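Local coordinates for protein AlkZ (Streptomyces sahachiroi, PDB 5UUJ) that is a helix-rich member of the AlkZ-like DNA glycosylase family, which is grouped in the helix-turn-helix clan, at residues R36-Q41 with I212-G217; T76-M79 with L85-P88; L338-F343 with E347-K352. One frame throughout, in Å; residues are numbered along the deposited sequence.

Contact 1 (R36-Q41 with I212-G217); sequences RLCGVQ and IKAYLG
C38 meets A214 with its sulfur, which lies over the flat face of the peptide joining A214 to Y215. SG is 3.1 Å from A214 O and 3.3 Å from A214 C, and it meets the C=O bond nearly broadside, the angle at the oxygen being about 87°. The A214 methyl closes the patch, CB standing 3.7 Å from C38 SG. A chi1 of -51°, with SG anti to the carbonyl carbon of C38, sends the thiol across to helix 204-219.

Beside this sulfur contact runs a water bridge. One water gives a hydrogen bond to R36 O at 2.7 Å and another to A214 O at 2.6 Å; the two acceptors subtend about 113° at the water, close to tetrahedral. A214 O also takes a weak bond from G217 N, 3.4 Å away.

Further out, the course of the backbone sets up both contacts. Helix 30-36 ends in a Schellman motif, and C38, with its positive phi, is where the chain turns out of it with its side chain aimed at helix 204-219. R19 ties the same two elements together, its carbonyl holding R36 NH1 and its NE holding G217 O. Y94 of helix 91-100 packs on both C38 and A214, while W230 touches C38 from helix 224-232.

The chemistry is that of a helix terminus docked on a helix side: R36 O and A214 O, both acceptors, lie only 4.4 Å apart, and the water between them supplies the hydrogens that neither peptide oxygen can offer the other.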
loop_
_atom_site.group_PDB
_atom_site.type_symbol
_atom_site.label_atom_id
_atom_site.label_comp_id
_atom_site.label_asym_id
_atom_site.label_seq_id
_atom_site.Cartn_x
_atom_site.Cartn_y
_atom_site.Cartn_z
ATOM N N ARG A 36 1.982 -7.333 -7.221
ATOM C CA ARG A 36 3.354 -7.530 -6.766
ATOM C C ARG A 36 3.669 -6.702 -5.516
ATOM O O ARG A 36 4.335 -7.182 -4.601
ATOM C CB ARG A 36 4.329 -7.178 -7.897
ATOM C CG ARG A 36 5.805 -7.233 -7.532
ATOM C CD ARG A 36 6.249 -8.608 -7.025
ATOM N NE ARG A 36 6.086 -9.672 -8.015
ATOM C CZ ARG A 36 6.970 -9.962 -8.968
ATOM N NH1 ARG A 36 8.095 -9.268 -9.089
ATOM N NH2 ARG A 36 6.726 -10.953 -9.809
ATOM N N LEU A 37 3.189 -5.464 -5.479
ATOM C CA LEU A 37 3.537 -4.554 -4.391
ATOM C C LEU A 37 2.685 -4.742 -3.134
ATOM O O LEU A 37 2.840 -3.992 -2.171
ATOM C CB LEU A 37 3.423 -3.104 -4.865
ATOM C CG LEU A 37 4.388 -2.654 -5.964
ATOM C CD1 LEU A 37 4.176 -1.179 -6.267
ATOM C CD2 LEU A 37 5.834 -2.913 -5.581
ATOM N N CYS A 38 1.809 -5.744 -3.137
ATOM C CA CYS A 38 0.893 -5.982 -2.020
ATOM C C CYS A 38 0.008 -4.765 -1.781
ATOM O O CYS A 38 -0.195 -4.339 -0.643
ATOM C CB CYS A 38 1.663 -6.323 -0.742
ATOM S SG CYS A 38 2.884 -7.636 -0.939
ATOM N N GLY A 39 -0.510 -4.213 -2.871
ATOM C CA GLY A 39 -1.343 -3.030 -2.817
ATOM C C GLY A 39 -0.559 -1.759 -3.077
ATOM O O GLY A 39 0.667 -1.734 -2.978
ATOM N N VAL A 40 -1.286 -0.708 -3.433
ATOM C CA VAL A 40 -0.721 0.623 -3.620
ATOM C C VAL A 40 -1.625 1.619 -2.908
ATOM O O VAL A 40 -2.839 1.608 -3.116
ATOM C CB VAL A 40 -0.600 0.995 -5.117
ATOM C CG1 VAL A 40 -0.137 2.447 -5.288
ATOM C CG2 VAL A 40 0.340 0.043 -5.831
ATOM N N GLN A 41 -1.040 2.462 -2.061
ATOM C CA GLN A 41 -1.813 3.483 -1.364
ATOM C C GLN A 41 -2.429 4.423 -2.386
ATOM O O GLN A 41 -1.737 4.923 -3.272
ATOM C CB GLN A 41 -0.948 4.263 -0.369
ATOM C CG GLN A 41 -1.245 3.912 1.092
ATOM C CD GLN A 41 -0.926 5.022 2.093
ATOM O OE1 GLN A 41 -0.522 4.741 3.223
ATOM N NE2 GLN A 41 -1.135 6.278 1.699
ATOM N N ILE A 212 2.262 -13.011 4.165
ATOM C CA ILE A 212 3.683 -12.969 4.495
ATOM C C ILE A 212 4.523 -13.254 3.252
ATOM O O ILE A 212 5.511 -12.565 2.995
ATOM C CB ILE A 212 4.029 -13.975 5.618
ATOM C CG1 ILE A 212 3.387 -13.523 6.930
ATOM C CG2 ILE A 212 5.543 -14.095 5.809
ATOM C CD1 ILE A 212 3.405 -14.568 8.025
ATOM N N LYS A 213 4.118 -14.262 2.482
ATOM C CA LYS A 213 4.795 -14.597 1.232
ATOM C C LYS A 213 4.824 -13.407 0.283
ATOM O O LYS A 213 5.872 -13.061 -0.264
ATOM C CB LYS A 213 4.111 -15.774 0.532
ATOM C CG LYS A 213 4.846 -17.098 0.652
ATOM C CD LYS A 213 4.358 -18.114 -0.382
ATOM C CE LYS A 213 4.734 -17.699 -1.805
ATOM N NZ LYS A 213 4.471 -18.767 -2.809
ATOM N N ALA A 214 3.660 -12.795 0.085
ATOM C CA ALA A 214 3.535 -11.651 -0.808
ATOM C C ALA A 214 4.393 -10.485 -0.324
ATOM O O ALA A 214 5.064 -9.827 -1.120
ATOM C CB ALA A 214 2.080 -11.224 -0.923
ATOM N N TYR A 215 4.375 -10.238 0.982
ATOM C CA TYR A 215 5.140 -9.138 1.554
ATOM C C TYR A 215 6.645 -9.333 1.361
ATOM O O TYR A 215 7.334 -8.445 0.859
ATOM C CB TYR A 215 4.831 -8.977 3.044
ATOM C CG TYR A 215 5.636 -7.870 3.681
ATOM C CD1 TYR A 215 5.247 -6.542 3.556
ATOM C CD2 TYR A 215 6.797 -8.149 4.385
ATOM C CE1 TYR A 215 5.990 -5.525 4.123
ATOM C CE2 TYR A 215 7.546 -7.139 4.959
ATOM C CZ TYR A 215 7.139 -5.829 4.821
ATOM O OH TYR A 215 7.885 -4.825 5.388
ATOM N N LEU A 216 7.149 -10.495 1.762
ATOM C CA LEU A 216 8.579 -10.782 1.665
ATOM C C LEU A 216 9.046 -10.838 0.214
ATOM O O LEU A 216 10.221 -10.611 -0.076
ATOM C CB LEU A 216 8.907 -12.103 2.362
ATOM C CG LEU A 216 8.720 -12.147 3.881
ATOM C CD1 LEU A 216 9.074 -13.529 4.400
ATOM C CD2 LEU A 216 9.555 -11.082 4.586
ATOM N N GLY A 217 8.120 -11.132 -0.693
ATOM C CA GLY A 217 8.439 -11.227 -2.104
ATOM C C GLY A 217 8.730 -9.885 -2.751
ATOM O O GLY A 217 9.240 -9.832 -3.869
HETATM O O HOH W 1 4.692 -9.687 -3.727
#

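Contact 2 (T76-M79 with L85-P88); sequences TWAM and LLRP
L86 meets T76, A78 and M79 from a strand gripped along its backbone: beside it, L85 N makes a probable hydrogen bond to V40 O. A78 is held too, its carbonyl accepting a hydrogen bond from W171 NE1. Between these polar fastenings the contact itself is purely apolar, and the two branches of L86 divide the work.

CD1 of L86 meets A78 CB at 4.0 Å and T76 CG2 at 4.2 Å. CD2 faces the selenomethionine M79, whose CE comes to 4.4 Å from L86 CD2. M79 gets there by curling: chi2 of 66° and chi3 of 62° fold the selenium and the terminal methyl back toward L86. T76 is two-sided, presenting its methyl to the leucine while OG1 makes a weak hydrogen bond to L175 O.

Strands 74-77 and 83-86 form a beta hairpin, here caught where the first strand gives way to a loop. Strand 40-41 flanks 83-86 as the third strand of a small antiparallel sheet. W77 turns from L86 to pack on helix 162-172, L85 rests on helix 62-69, and M79 reaches W230 and L231 of helix 224-232.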
loop_
_atom_site.group_PDB
_atom_site.type_symbol
_atom_site.label_atom_id
_atom_site.label_comp_id
_atom_site.label_asym_id
_atom_site.label_seq_id
_atom_site.Cartn_x
_atom_site.Cartn_y
_atom_site.Cartn_z
ATOM N N THR A 76 -10.298 -0.147 -1.842
ATOM C CA THR A 76 -10.889 -0.353 -0.532
ATOM C C THR A 76 -9.852 -0.094 0.555
ATOM O O THR A 76 -8.674 0.124 0.269
ATOM C CB THR A 76 -11.459 -1.783 -0.389
ATOM O OG1 THR A 76 -12.269 -1.866 0.789
ATOM C CG2 THR A 76 -10.341 -2.826 -0.323
ATOM N N TRP A 77 -10.303 -0.110 1.803
ATOM C CA TRP A 77 -9.424 0.127 2.938
ATOM C C TRP A 77 -8.809 -1.186 3.390
ATOM O O TRP A 77 -9.518 -2.163 3.623
ATOM C CB TRP A 77 -10.197 0.797 4.074
ATOM C CG TRP A 77 -10.666 2.165 3.706
ATOM C CD1 TRP A 77 -10.096 3.349 4.071
ATOM C CD2 TRP A 77 -11.786 2.497 2.878
ATOM N NE1 TRP A 77 -10.797 4.399 3.529
ATOM C CE2 TRP A 77 -11.841 3.903 2.792
ATOM C CE3 TRP A 77 -12.754 1.741 2.205
ATOM C CZ2 TRP A 77 -12.825 4.570 2.066
ATOM C CZ3 TRP A 77 -13.729 2.405 1.481
ATOM C CH2 TRP A 77 -13.757 3.806 1.417
ATOM N N ALA A 78 -7.483 -1.201 3.489
ATOM C CA ALA A 78 -6.744 -2.403 3.841
ATOM C C ALA A 78 -5.685 -2.089 4.903
ATOM O O ALA A 78 -6.030 -1.719 6.029
ATOM C CB ALA A 78 -6.107 -3.014 2.595
HETATM N N MSE A 79 -4.408 -2.224 4.548
HETATM C CA MSE A 79 -3.321 -2.102 5.522
HETATM C C MSE A 79 -3.321 -0.757 6.240
HETATM O O MSE A 79 -3.426 0.297 5.611
HETATM C CB MSE A 79 -1.966 -2.312 4.844
HETATM C CG MSE A 79 -1.562 -3.775 4.724
HETATM SE SE MSE A 79 -2.729 -4.804 3.540
HETATM C CE MSE A 79 -2.370 -3.795 1.905
ATOM N N LEU A 85 -5.312 0.323 -3.576
ATOM C CA LEU A 85 -5.624 -0.471 -4.757
ATOM C C LEU A 85 -5.233 -1.914 -4.462
ATOM O O LEU A 85 -4.177 -2.162 -3.881
ATOM C CB LEU A 85 -4.877 0.039 -5.993
ATOM C CG LEU A 85 -5.437 1.266 -6.716
ATOM C CD1 LEU A 85 -4.398 1.837 -7.660
ATOM C CD2 LEU A 85 -6.702 0.913 -7.485
ATOM N N LEU A 86 -6.090 -2.857 -4.843
ATOM C CA LEU A 86 -5.792 -4.282 -4.713
ATOM C C LEU A 86 -6.370 -5.057 -5.889
ATOM O O LEU A 86 -7.341 -4.621 -6.510
ATOM C CB LEU A 86 -6.361 -4.843 -3.406
ATOM C CG LEU A 86 -5.798 -4.297 -2.092
ATOM C CD1 LEU A 86 -6.683 -4.715 -0.932
ATOM C CD2 LEU A 86 -4.380 -4.779 -1.871
ATOM N N ARG A 87 -5.770 -6.202 -6.195
ATOM C CA ARG A 87 -6.381 -7.144 -7.123
ATOM C C ARG A 87 -7.517 -7.839 -6.385
ATOM O O ARG A 87 -7.290 -8.396 -5.312
ATOM C CB ARG A 87 -5.371 -8.174 -7.632
ATOM C CG ARG A 87 -4.296 -7.611 -8.547
ATOM C CD ARG A 87 -3.551 -8.726 -9.264
ATOM N NE ARG A 87 -4.406 -9.417 -10.231
ATOM C CZ ARG A 87 -4.356 -10.721 -10.497
ATOM N NH1 ARG A 87 -3.491 -11.512 -9.870
ATOM N NH2 ARG A 87 -5.180 -11.243 -11.394
ATOM N N PRO A 88 -8.744 -7.801 -6.942
ATOM C CA PRO A 88 -9.884 -8.387 -6.225
ATOM C C PRO A 88 -9.667 -9.847 -5.830
ATOM O O PRO A 88 -10.078 -10.241 -4.739
ATOM C CB PRO A 88 -11.037 -8.262 -7.230
ATOM C CG PRO A 88 -10.648 -7.152 -8.124
ATOM C CD PRO A 88 -9.156 -7.202 -8.224
#

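Contact 3 (L338-F343 with E347-K352); sequences LVVTPF and ERLPVK
P342 and L349 mark the closest approach of the two backbones, their CA atoms 8.4 Å apart, too far for the main chains to pair. The segments belong to a beta-alpha-beta unit in which strand 337-342 is followed by helix 351-365 and then by strand 372-374, parallel to the first and beside it in a mixed sheet. Residues 338-342 run as extended strand, while 347-349 are an irregular lead-in to the helix, with P350 at its N-cap position. What joins the two is therefore side-chain packing at the point where the chain leaves the sheet and turns into the crossover helix.

L349, in the lead-in to the helix, is the residue of 347-352 that reaches the strand. Its CG is anti to its own carbonyl carbon (chi1 -51°), and a chi2 of 178° extends CD1 outward to the strand. V340 answers tip to tip: CG1, anti to the backbone N at a chi1 of 178°, meets L349 CD1 at 3.9 Å. P342 joins from two residues along, on the same face of the strand, while T341 between them turns to the other face and packs on V330 of strand 326-334.

The apolar layer continues into the helix. V354 touches both V340 and L349, and L338 lies on A358 and V361, so the strand face is lined along the helix as well as at its start. Backbone bonds from V340 to R373, and to V375 just beyond strand 372-374, fasten the strand to its parallel neighbour. A single methyl of L349 thus serves two strand residues: besides V340 CG1, its CD1 meets the ring carbon CB of P342, 4.3 Å away.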
loop_
_atom_site.group_PDB
_atom_site.type_symbol
_atom_site.label_atom_id
_atom_site.label_comp_id
_atom_site.label_asym_id
_atom_site.label_seq_id
_atom_site.Cartn_x
_atom_site.Cartn_y
_atom_site.Cartn_z
ATOM N N LEU A 338 10.972 19.876 -12.592
ATOM C CA LEU A 338 11.260 18.914 -11.536
ATOM C C LEU A 338 12.346 19.486 -10.636
ATOM O O LEU A 338 13.519 19.527 -11.005
ATOM C CB LEU A 338 11.681 17.561 -12.123
ATOM C CG LEU A 338 11.454 16.355 -11.201
ATOM C CD1 LEU A 338 11.312 15.077 -12.010
ATOM C CD2 LEU A 338 12.576 16.213 -10.179
ATOM N N VAL A 339 11.933 19.948 -9.458
ATOM C CA VAL A 339 12.842 20.555 -8.498
ATOM C C VAL A 339 13.327 19.511 -7.503
ATOM O O VAL A 339 12.540 18.977 -6.723
ATOM C CB VAL A 339 12.165 21.715 -7.740
ATOM C CG1 VAL A 339 13.144 22.374 -6.779
ATOM C CG2 VAL A 339 11.620 22.740 -8.720
ATOM N N VAL A 340 14.627 19.230 -7.537
ATOM C CA VAL A 340 15.239 18.258 -6.639
ATOM C C VAL A 340 15.915 18.967 -5.471
ATOM O O VAL A 340 16.700 19.892 -5.669
ATOM C CB VAL A 340 16.279 17.385 -7.375
ATOM C CG1 VAL A 340 16.940 16.409 -6.409
ATOM C CG2 VAL A 340 15.626 16.633 -8.521
ATOM N N THR A 341 15.603 18.518 -4.258
ATOM C CA THR A 341 16.217 19.049 -3.045
ATOM C C THR A 341 16.934 17.928 -2.292
ATOM O O THR A 341 16.321 17.236 -1.479
ATOM C CB THR A 341 15.174 19.700 -2.116
ATOM O OG1 THR A 341 14.387 20.644 -2.852
ATOM C CG2 THR A 341 15.857 20.409 -0.951
ATOM N N PRO A 342 18.232 17.728 -2.572
ATOM C CA PRO A 342 18.969 16.709 -1.817
ATOM C C PRO A 342 19.169 17.110 -0.364
ATOM O O PRO A 342 19.112 18.295 -0.042
ATOM C CB PRO A 342 20.312 16.630 -2.550
ATOM C CG PRO A 342 20.468 17.958 -3.190
ATOM C CD PRO A 342 19.084 18.384 -3.578
ATOM N N PHE A 343 19.394 16.128 0.499
ATOM C CA PHE A 343 19.742 16.403 1.883
ATOM C C PHE A 343 21.119 17.063 1.932
ATOM O O PHE A 343 21.902 16.929 0.991
ATOM C CB PHE A 343 19.732 15.116 2.711
ATOM C CG PHE A 343 18.423 14.378 2.674
ATOM C CD1 PHE A 343 17.222 15.065 2.571
ATOM C CD2 PHE A 343 18.393 12.995 2.741
ATOM C CE1 PHE A 343 16.017 14.386 2.538
ATOM C CE2 PHE A 343 17.190 12.310 2.709
ATOM C CZ PHE A 343 16.001 13.006 2.607
ATOM N N GLU A 347 25.626 13.129 -1.528
ATOM C CA GLU A 347 26.645 13.218 -2.566
ATOM C C GLU A 347 26.106 13.949 -3.791
ATOM O O GLU A 347 24.906 13.923 -4.053
ATOM C CB GLU A 347 27.118 11.818 -2.957
ATOM C CG GLU A 347 28.505 11.775 -3.570
ATOM C CD GLU A 347 28.800 10.447 -4.244
ATOM O OE1 GLU A 347 28.930 9.430 -3.531
ATOM O OE2 GLU A 347 28.896 10.420 -5.490
ATOM N N ARG A 348 26.994 14.596 -4.542
ATOM C CA ARG A 348 26.591 15.316 -5.750
ATOM C C ARG A 348 25.892 14.384 -6.735
ATOM O O ARG A 348 26.465 13.391 -7.177
ATOM C CB ARG A 348 27.801 15.967 -6.421
ATOM C CG ARG A 348 27.755 17.486 -6.445
ATOM C CD ARG A 348 28.981 18.061 -7.138
ATOM N NE ARG A 348 29.012 19.522 -7.096
ATOM C CZ ARG A 348 30.005 20.265 -7.582
ATOM N NH1 ARG A 348 31.059 19.691 -8.149
ATOM N NH2 ARG A 348 29.946 21.588 -7.499
ATOM N N LEU A 349 24.649 14.714 -7.073
ATOM C CA LEU A 349 23.857 13.894 -7.983
ATOM C C LEU A 349 24.259 14.156 -9.436
ATOM O O LEU A 349 24.237 15.304 -9.878
ATOM C CB LEU A 349 22.367 14.179 -7.796
ATOM C CG LEU A 349 21.846 14.114 -6.356
ATOM C CD1 LEU A 349 20.369 14.465 -6.303
ATOM C CD2 LEU A 349 22.087 12.740 -5.750
ATOM N N PRO A 350 24.632 13.098 -10.182
ATOM C CA PRO A 350 24.983 13.302 -11.594
ATOM C C PRO A 350 23.823 13.890 -12.393
ATOM O O PRO A 350 22.781 13.251 -12.518
ATOM C CB PRO A 350 25.329 11.890 -12.085
ATOM C CG PRO A 350 25.663 11.124 -10.859
ATOM C CD PRO A 350 24.801 11.691 -9.775
ATOM N N VAL A 351 24.014 15.088 -12.934
ATOM C CA VAL A 351 22.920 15.838 -13.543
ATOM C C VAL A 351 22.264 15.087 -14.704
ATOM O O VAL A 351 21.053 15.176 -14.902
ATOM C CB VAL A 351 23.404 17.219 -14.041
ATOM C CG1 VAL A 351 24.389 17.077 -15.199
ATOM C CG2 VAL A 351 22.221 18.090 -14.439
ATOM N N LYS A 352 23.054 14.337 -15.460
ATOM C CA LYS A 352 22.531 13.647 -16.630
ATOM C C LYS A 352 21.673 12.453 -16.228
ATOM O O LYS A 352 20.679 12.145 -16.886
ATOM C CB LYS A 352 23.677 13.210 -17.544
ATOM C CG LYS A 352 24.350 14.382 -18.251
ATOM C CD LYS A 352 25.496 13.939 -19.144
ATOM C CE LYS A 352 26.049 15.111 -19.945
ATOM N NZ LYS A 352 27.202 14.719 -20.807
#

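From the N terminus, the chain leaves helix 30-36 at the first half of contact 1, and the loop this opens closes only at helix 204-219. Contact 2, a short hairpin closure, is nested inside that loop. The two also touch: strands 40-41 and 83-86 are sheet neighbours, C38 O lies 3.4 Å from M79 CE, and G39 CA packs on L86 CD2. Together they tie the small antiparallel sheet to helix 204-219. Contact 3 follows in series, crossing neither, and closes a short turn within the beta-alpha-beta unit near the C terminus. Its centre is about 30 Å from that of contact 1 and 34 Å from that of contact 2.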